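Local coordinates for protein DyP (Bjerkandera adusta, PDB 3VXJ) that probably uses a bound heme b to carry out peroxidase chemistry, as a dye-decolorizing enzyme of the DyP-type peroxidase family, at residues F230-N242 with Q249-F261. Residues are numbered along the deposited sequence; the frame is centred on the assembly and turned at random.
Sequences FNAYTLANAIPAN and QQEGAEFLGARMF. With HEM (protoporphyrin IX containing Fe), chain B.
Ile239 N donates to Gly252 O (3.1 Å) where the chain leaving helix 230-236 folds back on helix 249-261, the two axes 8.0 Å apart and 117° between their directions. The donor stands above the Gly252 carbonyl plane, on the face opposite Leu256 N, which makes the regular helical bond. Gly252 illustrates how a glycine lets a backbone approach a helix closely: a side chain there would collide with Ile239 O. Gln249, extended with CG anti to N (chi1 -176°), hydrogen-bonds NE2 to Leu235 O (3.0 Å, 163° at the hydrogen) from above the carbonyl plane, in the last turn of helix 230-236. Thr234 is a knob among Ala253, Leu256, Gly257 and Met260, its CB against Ala253 O. Phe255 is clasped between Asn242 ND2, centred 3.6 Å above one face, and Arg259 CG over the other; Ile239 CG2 meets its edge and CD1 reaches CD2 (3.5 Å). With an alanine at Phe255, Ile239 and the Asn242 amide would probably lose the ring they share, though Thr275 O would still hold ND2. Met260 CE packs on Phe230 CE1, while SD, 5.3 Å from that ring's centroid, makes an oblique Met-aromatic contact. Phe261 CE1 lies 3.5 Å from heme CHB. Two crossing helices joined through a short beta hairpin, in the C-terminal DyP peroxidase region, thus end in the heme pocket.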
ATOM      1  N   PHE A 230      10.935  11.371  12.617  1.00 10.03           N
ATOM      2  CA  PHE A 230       9.500  11.477  12.873  1.00  9.84           C
ATOM      3  C   PHE A 230       9.223  11.647  14.365  1.00 10.39           C
ATOM      4  O   PHE A 230       8.485  12.546  14.782  1.00 10.34           O
ATOM      5  CB  PHE A 230       8.804  10.228  12.320  1.00  9.59           C
ATOM      6  CG  PHE A 230       7.348  10.119  12.684  1.00  8.71           C
ATOM      7  CD1 PHE A 230       6.382  10.827  11.979  1.00 11.91           C
ATOM      8  CD2 PHE A 230       6.942   9.296  13.727  1.00 10.92           C
ATOM      9  CE1 PHE A 230       5.029  10.709  12.315  1.00 12.22           C
ATOM     10  CE2 PHE A 230       5.598   9.172  14.063  1.00 11.44           C
ATOM     11  CZ  PHE A 230       4.644   9.892  13.367  1.00 11.98           C
ATOM     12  N   ASN A 231       9.818  10.770  15.171  1.00 10.98           N
ATOM     13  CA  ASN A 231       9.637  10.809  16.616  1.00 12.24           C
ATOM     14  C   ASN A 231      10.084  12.157  17.187  1.00 12.33           C
ATOM     15  O   ASN A 231       9.351  12.796  17.949  1.00 12.21           O
ATOM     16  CB  ASN A 231      10.430   9.670  17.265  1.00 13.14           C
ATOM     17  CG  ASN A 231      10.201   9.569  18.760  1.00 14.85           C
ATOM     18  OD1 ASN A 231       9.104   9.230  19.204  1.00 18.49           O
ATOM     19  ND2 ASN A 231      11.243   9.844  19.543  1.00 17.35           N
ATOM     20  N   ALA A 232      11.276  12.604  16.803  1.00 11.90           N
ATOM     21  CA  ALA A 232      11.804  13.883  17.275  1.00 11.90           C
ATOM     22  C   ALA A 232      10.918  15.051  16.859  1.00 11.68           C
ATOM     23  O   ALA A 232      10.705  15.973  17.651  1.00 11.96           O
ATOM     24  CB  ALA A 232      13.234  14.081  16.784  1.00 12.10           C
ATOM     25  N   TYR A 233      10.393  15.005  15.632  1.00 11.25           N
ATOM     26  CA  TYR A 233       9.487  16.042  15.153  1.00 11.42           C
ATOM     27  C   TYR A 233       8.221  16.120  16.008  1.00 11.46           C
ATOM     28  O   TYR A 233       7.770  17.213  16.345  1.00 11.33           O
ATOM     29  CB  TYR A 233       9.106  15.831  13.682  1.00 11.30           C
ATOM     30  CG  TYR A 233       8.196  16.923  13.168  1.00 12.39           C
ATOM     31  CD1 TYR A 233       8.713  18.140  12.727  1.00 13.76           C
ATOM     32  CD2 TYR A 233       6.811  16.753  13.151  1.00 13.01           C
ATOM     33  CE1 TYR A 233       7.869  19.157  12.270  1.00 14.03           C
ATOM     34  CE2 TYR A 233       5.968  17.761  12.701  1.00 14.13           C
ATOM     35  CZ  TYR A 233       6.497  18.957  12.261  1.00 14.40           C
ATOM     36  OH  TYR A 233       5.650  19.948  11.818  1.00 16.02           O
ATOM     37  N   THR A 234       7.645  14.970  16.355  1.00 10.95           N
ATOM     38  CA  THR A 234       6.421  14.976  17.161  1.00 10.97           C
ATOM     39  C   THR A 234       6.684  15.453  18.588  1.00 10.88           C
ATOM     40  O   THR A 234       5.833  16.099  19.187  1.00 11.00           O
ATOM     41  CB  THR A 234       5.678  13.616  17.180  1.00 10.84           C
ATOM     42  OG1 THR A 234       6.473  12.642  17.857  1.00 11.63           O
ATOM     43  CG2 THR A 234       5.334  13.121  15.761  1.00 11.77           C
ATOM     44  N   LEU A 235       7.858  15.140  19.130  1.00 11.64           N
ATOM     45  CA  LEU A 235       8.238  15.658  20.440  1.00 12.26           C
ATOM     46  C   LEU A 235       8.453  17.173  20.409  1.00 12.58           C
ATOM     47  O   LEU A 235       7.977  17.882  21.299  1.00 12.84           O
ATOM     48  CB  LEU A 235       9.473  14.926  20.971  1.00 12.45           C
ATOM     49  CG  LEU A 235       9.195  13.487  21.426  1.00 13.24           C
ATOM     50  CD1 LEU A 235      10.490  12.704  21.492  1.00 16.32           C
ATOM     51  CD2 LEU A 235       8.496  13.491  22.785  1.00 14.80           C
ATOM     52  N   ALA A 236       9.144  17.669  19.380  1.00 12.90           N
ATOM     53  CA  ALA A 236       9.416  19.105  19.245  1.00 13.71           C
ATOM     54  C   ALA A 236       8.155  19.935  19.016  1.00 13.86           C
ATOM     55  O   ALA A 236       8.105  21.118  19.366  1.00 14.84           O
ATOM     56  CB  ALA A 236      10.417  19.350  18.125  1.00 13.96           C
ATOM     57  N   ASN A 237       7.135  19.306  18.438  1.00 12.46           N
ATOM     58  CA  ASN A 237       5.902  19.994  18.063  1.00 12.08           C
ATOM     59  C   ASN A 237       4.682  19.463  18.808  1.00 11.29           C
ATOM     60  O   ASN A 237       3.537  19.627  18.372  1.00 11.54           O
ATOM     61  CB  ASN A 237       5.723  19.935  16.548  1.00 11.66           C
ATOM     62  CG  ASN A 237       6.780  20.730  15.828  1.00 13.43           C
ATOM     63  OD1 ASN A 237       6.683  21.954  15.726  1.00 17.82           O
ATOM     64  ND2 ASN A 237       7.813  20.051  15.353  1.00 14.18           N
ATOM     65  N   ALA A 238       4.949  18.820  19.940  1.00 11.04           N
ATOM     66  CA  ALA A 238       3.915  18.181  20.747  1.00 10.99           C
ATOM     67  C   ALA A 238       2.751  19.125  20.978  1.00 10.95           C
ATOM     68  O   ALA A 238       2.940  20.302  21.279  1.00 11.63           O
ATOM     69  CB  ALA A 238       4.493  17.730  22.077  1.00 11.17           C
ATOM     70  N   ILE A 239       1.540  18.613  20.824  1.00 10.47           N
ATOM     71  CA  ILE A 239       0.347  19.430  21.018  1.00 10.73           C
ATOM     72  C   ILE A 239       0.176  19.705  22.515  1.00 10.59           C
ATOM     73  O   ILE A 239       0.176  18.764  23.305  1.00 10.76           O
ATOM     74  CB  ILE A 239      -0.884  18.748  20.391  1.00 10.69           C
ATOM     75  CG1 ILE A 239      -0.699  18.684  18.871  1.00 12.21           C
ATOM     76  CG2 ILE A 239      -2.166  19.477  20.767  1.00 10.60           C
ATOM     77  CD1 ILE A 239      -1.670  17.831  18.136  1.00 14.61           C
ATOM     78  N   PRO A 240       0.073  20.989  22.910  1.00 10.90           N
ATOM     79  CA  PRO A 240       0.044  21.281  24.353  1.00 11.37           C
ATOM     80  C   PRO A 240      -1.218  20.821  25.080  1.00 11.26           C
ATOM     81  O   PRO A 240      -1.142  20.507  26.258  1.00 11.95           O
ATOM     82  CB  PRO A 240       0.160  22.812  24.426  1.00 12.06           C
ATOM     83  CG  PRO A 240      -0.176  23.310  23.100  1.00 13.13           C
ATOM     84  CD  PRO A 240       0.121  22.220  22.099  1.00 10.74           C
ATOM     85  N   ALA A 241      -2.359  20.793  24.392  1.00 11.11           N
ATOM     86  CA  ALA A 241      -3.646  20.474  25.016  1.00 11.10           C
ATOM     87  C   ALA A 241      -4.639  20.045  23.954  1.00 11.04           C
ATOM     88  O   ALA A 241      -4.511  20.411  22.786  1.00 11.38           O
ATOM     89  CB  ALA A 241      -4.197  21.682  25.762  1.00 11.70           C
ATOM     90  N   ASN A 242      -5.636  19.276  24.362  1.00 10.90           N
ATOM     91  CA  ASN A 242      -6.782  19.079  23.503  1.00 10.53           C
ATOM     92  C   ASN A 242      -8.041  19.330  24.312  1.00 10.63           C
ATOM     93  O   ASN A 242      -7.951  19.832  25.434  1.00 10.80           O
ATOM     94  CB  ASN A 242      -6.739  17.728  22.765  1.00 10.41           C
ATOM     95  CG  ASN A 242      -6.813  16.528  23.684  1.00 10.10           C
ATOM     96  OD1 ASN A 242      -7.401  16.570  24.771  1.00 11.12           O
ATOM     97  ND2 ASN A 242      -6.246  15.417  23.219  1.00 10.73           N
ATOM     98  N   GLN A 249       4.189  16.385  27.497  1.00 10.43           N
ATOM     99  CA  GLN A 249       4.864  16.388  26.206  1.00 10.73           C
ATOM    100  C   GLN A 249       4.748  15.037  25.502  1.00 10.70           C
ATOM    101  O   GLN A 249       4.482  14.990  24.303  1.00 10.84           O
ATOM    102  CB  GLN A 249       6.320  16.806  26.333  1.00 10.85           C
ATOM    103  CG  GLN A 249       6.996  16.910  24.978  1.00 12.18           C
ATOM    104  CD  GLN A 249       8.492  17.020  25.076  1.00 12.32           C
ATOM    105  OE1 GLN A 249       9.086  16.695  26.110  1.00 12.99           O
ATOM    106  NE2 GLN A 249       9.123  17.460  23.991  1.00 13.63           N
ATOM    107  N   GLN A 250       4.940  13.943  26.237  1.00 11.02           N
ATOM    108  CA  GLN A 250       4.855  12.627  25.610  1.00 11.74           C
ATOM    109  C   GLN A 250       3.457  12.396  25.049  1.00 11.22           C
ATOM    110  O   GLN A 250       3.318  11.924  23.924  1.00 11.01           O
ATOM    111  CB  GLN A 250       5.285  11.501  26.557  1.00 12.52           C
ATOM    112  CG  GLN A 250       5.488  10.126  25.862  1.00 15.65           C
ATOM    113  CD  GLN A 250       6.626  10.104  24.826  1.00 18.13           C
ATOM    114  OE1 GLN A 250       7.721  10.619  25.064  1.00 20.61           O
ATOM    115  NE2 GLN A 250       6.367   9.480  23.681  1.00 19.68           N
ATOM    116  N   GLU A 251       2.430  12.760  25.814  1.00 11.11           N
ATOM    117  CA  GLU A 251       1.048  12.641  25.343  1.00 10.90           C
ATOM    118  C   GLU A 251       0.809  13.502  24.110  1.00 10.18           C
ATOM    119  O   GLU A 251       0.115  13.089  23.174  1.00  9.99           O
ATOM    120  CB  GLU A 251       0.057  13.037  26.446  1.00 11.11           C
ATOM    121  CG  GLU A 251      -0.084  11.995  27.537  1.00 12.83           C
ATOM    122  CD  GLU A 251      -0.797  12.511  28.772  1.00 14.75           C
ATOM    123  OE1 GLU A 251      -1.033  13.736  28.895  1.00 14.35           O
ATOM    124  OE2 GLU A 251      -1.128  11.667  29.638  1.00 19.44           O
ATOM    125  N   GLY A 252       1.358  14.714  24.126  1.00  9.63           N
ATOM    126  CA  GLY A 252       1.158  15.660  23.034  1.00  9.69           C
ATOM    127  C   GLY A 252       1.851  15.218  21.758  1.00  8.90           C
ATOM    128  O   GLY A 252       1.376  15.516  20.658  1.00  8.83           O
ATOM    129  N   ALA A 253       2.972  14.511  21.911  1.00  9.45           N
ATOM    130  CA  ALA A 253       3.717  13.966  20.777  1.00  9.37           C
ATOM    131  C   ALA A 253       2.980  12.788  20.161  1.00  9.25           C
ATOM    132  O   ALA A 253       2.849  12.705  18.933  1.00  8.85           O
ATOM    133  CB  ALA A 253       5.128  13.547  21.211  1.00  9.93           C
ATOM    134  N   GLU A 254       2.480  11.891  21.014  1.00  9.43           N
ATOM    135  CA  GLU A 254       1.664  10.767  20.558  1.00  9.26           C
ATOM    136  C   GLU A 254       0.417  11.291  19.864  1.00  8.61           C
ATOM    137  O   GLU A 254       0.037  10.798  18.799  1.00  8.08           O
ATOM    138  CB  GLU A 254       1.258   9.858  21.721  1.00  9.78           C
ATOM    139  CG  GLU A 254       2.412   9.140  22.437  1.00 12.69           C
ATOM    140  CD  GLU A 254       3.251   8.175  21.578  1.00 15.28           C
ATOM    141  OE1 GLU A 254       2.944   7.895  20.389  1.00 14.93           O
ATOM    142  OE2 GLU A 254       4.265   7.685  22.130  1.00 18.22           O
ATOM    143  N   PHE A 255      -0.211  12.308  20.452  1.00  8.40           N
ATOM    144  CA  PHE A 255      -1.405  12.906  19.859  1.00  8.11           C
ATOM    145  C   PHE A 255      -1.096  13.528  18.500  1.00  7.72           C
ATOM    146  O   PHE A 255      -1.843  13.311  17.544  1.00  7.45           O
ATOM    147  CB  PHE A 255      -2.002  13.937  20.820  1.00  8.25           C
ATOM    148  CG  PHE A 255      -3.322  14.522  20.375  1.00  8.38           C
ATOM    149  CD1 PHE A 255      -4.394  13.713  19.987  1.00  9.16           C
ATOM    150  CD2 PHE A 255      -3.503  15.898  20.389  1.00  8.80           C
ATOM    151  CE1 PHE A 255      -5.612  14.279  19.604  1.00  8.15           C
ATOM    152  CE2 PHE A 255      -4.722  16.465  20.014  1.00 10.01           C
ATOM    153  CZ  PHE A 255      -5.777  15.655  19.622  1.00  9.52           C
ATOM    154  N   LEU A 256       0.015  14.259  18.391  1.00  7.86           N
ATOM    155  CA  LEU A 256       0.393  14.820  17.095  1.00  7.96           C
ATOM    156  C   LEU A 256       0.559  13.721  16.029  1.00  7.50           C
ATOM    157  O   LEU A 256       0.074  13.881  14.897  1.00  7.19           O
ATOM    158  CB  LEU A 256       1.650  15.697  17.210  1.00  8.51           C
ATOM    159  CG  LEU A 256       2.117  16.337  15.902  1.00  8.63           C
ATOM    160  CD1 LEU A 256       1.060  17.244  15.296  1.00 11.66           C
ATOM    161  CD2 LEU A 256       3.385  17.117  16.152  1.00 11.61           C
ATOM    162  N   GLY A 257       1.208  12.616  16.382  1.00  7.92           N
ATOM    163  CA  GLY A 257       1.332  11.489  15.456  1.00  7.88           C
ATOM    164  C   GLY A 257      -0.026  10.986  15.002  1.00  7.50           C
ATOM    165  O   GLY A 257      -0.252  10.768  13.799  1.00  7.35           O
ATOM    166  N   ALA A 258      -0.944  10.826  15.956  1.00  7.35           N
ATOM    167  CA  ALA A 258      -2.301  10.385  15.622  1.00  7.53           C
ATOM    168  C   ALA A 258      -3.047  11.373  14.731  1.00  7.14           C
ATOM    169  O   ALA A 258      -3.819  10.966  13.861  1.00  7.43           O
ATOM    170  CB  ALA A 258      -3.105  10.074  16.899  1.00  7.49           C
ATOM    171  N   ARG A 259      -2.819  12.662  14.943  1.00  7.42           N
ATOM    172  CA  ARG A 259      -3.430  13.711  14.129  1.00  7.61           C
ATOM    173  C   ARG A 259      -2.897  13.683  12.694  1.00  7.73           C
ATOM    174  O   ARG A 259      -3.635  13.964  11.737  1.00  7.60           O
ATOM    175  CB  ARG A 259      -3.181  15.081  14.770  1.00  8.01           C
ATOM    176  CG  ARG A 259      -3.860  15.273  16.124  1.00  7.99           C
ATOM    177  CD  ARG A 259      -5.344  15.480  15.982  1.00  7.79           C
ATOM    178  NE  ARG A 259      -5.636  16.816  15.474  1.00  7.28           N
ATOM    179  CZ  ARG A 259      -6.867  17.277  15.276  1.00  7.77           C
ATOM    180  NH1 ARG A 259      -7.918  16.518  15.542  1.00  8.27           N
ATOM    181  NH2 ARG A 259      -7.044  18.502  14.818  1.00  7.61           N
ATOM    182  N   MET A 260      -1.619  13.344  12.546  1.00  7.52           N
ATOM    183  CA  MET A 260      -1.007  13.244  11.225  1.00  7.78           C
ATOM    184  C   MET A 260      -1.573  12.063  10.442  1.00  7.09           C
ATOM    185  O   MET A 260      -1.798  12.164   9.229  1.00  7.61           O
ATOM    186  CB  MET A 260       0.514  13.145  11.346  1.00  8.45           C
ATOM    187  CG  MET A 260       1.136  14.429  11.863  1.00  8.38           C
ATOM    188  SD  MET A 260       2.809  14.231  12.527  1.00 13.06           S
ATOM    189  CE  MET A 260       3.739  14.093  11.023  1.00 14.97           C
ATOM    190  N   PHE A 261      -1.816  10.947  11.130  1.00  7.08           N
ATOM    191  CA  PHE A 261      -2.315   9.748  10.452  1.00  6.65           C
ATOM    192  C   PHE A 261      -3.824   9.688  10.310  1.00  6.61           C
ATOM    193  O   PHE A 261      -4.340   9.137   9.321  1.00  6.87           O
ATOM    194  CB  PHE A 261      -1.821   8.470  11.131  1.00  6.71           C
ATOM    195  CG  PHE A 261      -0.510   7.985  10.587  1.00  6.71           C
ATOM    196  CD1 PHE A 261      -0.472   7.259   9.395  1.00  6.85           C
ATOM    197  CD2 PHE A 261       0.683   8.277  11.235  1.00  7.16           C
ATOM    198  CE1 PHE A 261       0.737   6.830   8.865  1.00  7.68           C
ATOM    199  CE2 PHE A 261       1.900   7.841  10.709  1.00  8.94           C
ATOM    200  CZ  PHE A 261       1.924   7.114   9.529  1.00  8.13           C
TER
HETATM  201  CHA HEM B 501      -4.086   3.687   5.577  1.00  6.30           C
HETATM  202  CHB HEM B 501       0.577   3.994   6.812  1.00  7.50           C
HETATM  203  CHC HEM B 501       1.754   5.140   2.263  1.00  5.94           C
HETATM  204  CHD HEM B 501      -2.899   4.805   0.992  1.00  5.99           C
HETATM  205  C1A HEM B 501      -2.934   3.704   6.313  1.00  6.15           C
HETATM  206  C2A HEM B 501      -2.847   3.492   7.740  1.00  6.49           C
HETATM  207  C3A HEM B 501      -1.550   3.589   8.080  1.00  6.45           C
HETATM  208  C4A HEM B 501      -0.788   3.832   6.876  1.00  6.57           C
HETATM  209  CMA HEM B 501      -0.935   3.438   9.485  1.00  8.98           C
HETATM  210  CAA HEM B 501      -4.060   3.275   8.673  1.00  6.84           C
HETATM  211  CBA HEM B 501      -4.504   1.820   8.840  1.00  7.98           C
HETATM  212  CGA HEM B 501      -5.200   1.246   7.628  1.00 10.20           C
HETATM  213  O1A HEM B 501      -6.347   1.632   7.315  1.00 12.11           O
HETATM  214  O2A HEM B 501      -4.596   0.350   6.975  1.00 13.52           O
HETATM  215  C1B HEM B 501       1.311   4.317   5.688  1.00  6.15           C
HETATM  216  C2B HEM B 501       2.746   4.492   5.636  1.00  6.44           C
HETATM  217  C3B HEM B 501       3.075   4.807   4.369  1.00  7.24           C
HETATM  218  C4B HEM B 501       1.852   4.822   3.595  1.00  5.70           C
HETATM  219  CMB HEM B 501       3.678   4.353   6.860  1.00  7.69           C
HETATM  220  CAB HEM B 501       4.474   5.076   3.776  1.00  7.43           C
HETATM  221  CBB HEM B 501       5.587   4.593   4.333  1.00  8.01           C
HETATM  222  C1C HEM B 501       0.590   5.194   1.539  1.00  5.46           C
HETATM  223  C2C HEM B 501       0.476   5.589   0.148  1.00  6.18           C
HETATM  224  C3C HEM B 501      -0.818   5.512  -0.202  1.00  6.54           C
HETATM  225  C4C HEM B 501      -1.550   5.057   0.961  1.00  5.79           C
HETATM  226  CMC HEM B 501       1.668   6.003  -0.735  1.00  9.08           C
HETATM  227  CAC HEM B 501      -1.480   5.812  -1.572  1.00  7.40           C
HETATM  228  CBC HEM B 501      -1.060   6.817  -2.354  1.00  8.40           C
HETATM  229  C1D HEM B 501      -3.618   4.411   2.091  1.00  5.27           C
HETATM  230  C2D HEM B 501      -5.015   4.057   2.045  1.00  6.39           C
HETATM  231  C3D HEM B 501      -5.383   3.726   3.457  1.00  6.33           C
HETATM  232  C4D HEM B 501      -4.177   3.899   4.228  1.00  6.08           C
HETATM  233  CMD HEM B 501      -5.979   4.027   0.847  1.00  7.64           C
HETATM  234  CAD HEM B 501      -6.789   3.313   3.919  1.00  6.82           C
HETATM  235  CBD HEM B 501      -7.605   4.591   4.093  1.00  7.41           C
HETATM  236  CGD HEM B 501      -9.022   4.292   4.502  1.00  7.06           C
HETATM  237  O1D HEM B 501      -9.479   4.893   5.512  1.00  7.67           O
HETATM  238  O2D HEM B 501      -9.694   3.474   3.835  1.00  8.12           O
HETATM  239  NA  HEM B 501      -1.670   3.931   5.830  1.00  6.34           N
HETATM  240  NB  HEM B 501       0.781   4.559   4.426  1.00  6.47           N
HETATM  241  NC  HEM B 501      -0.672   4.914   2.007  1.00  5.63           N
HETATM  242  ND  HEM B 501      -3.138   4.277   3.392  1.00  6.25           N
HETATM  243 FE   HEM B 501      -1.175   4.490   3.927  1.00  7.00          FE
HETATM  244  O   HOH W   1      -0.970   2.536   3.596  1.00 13.20           O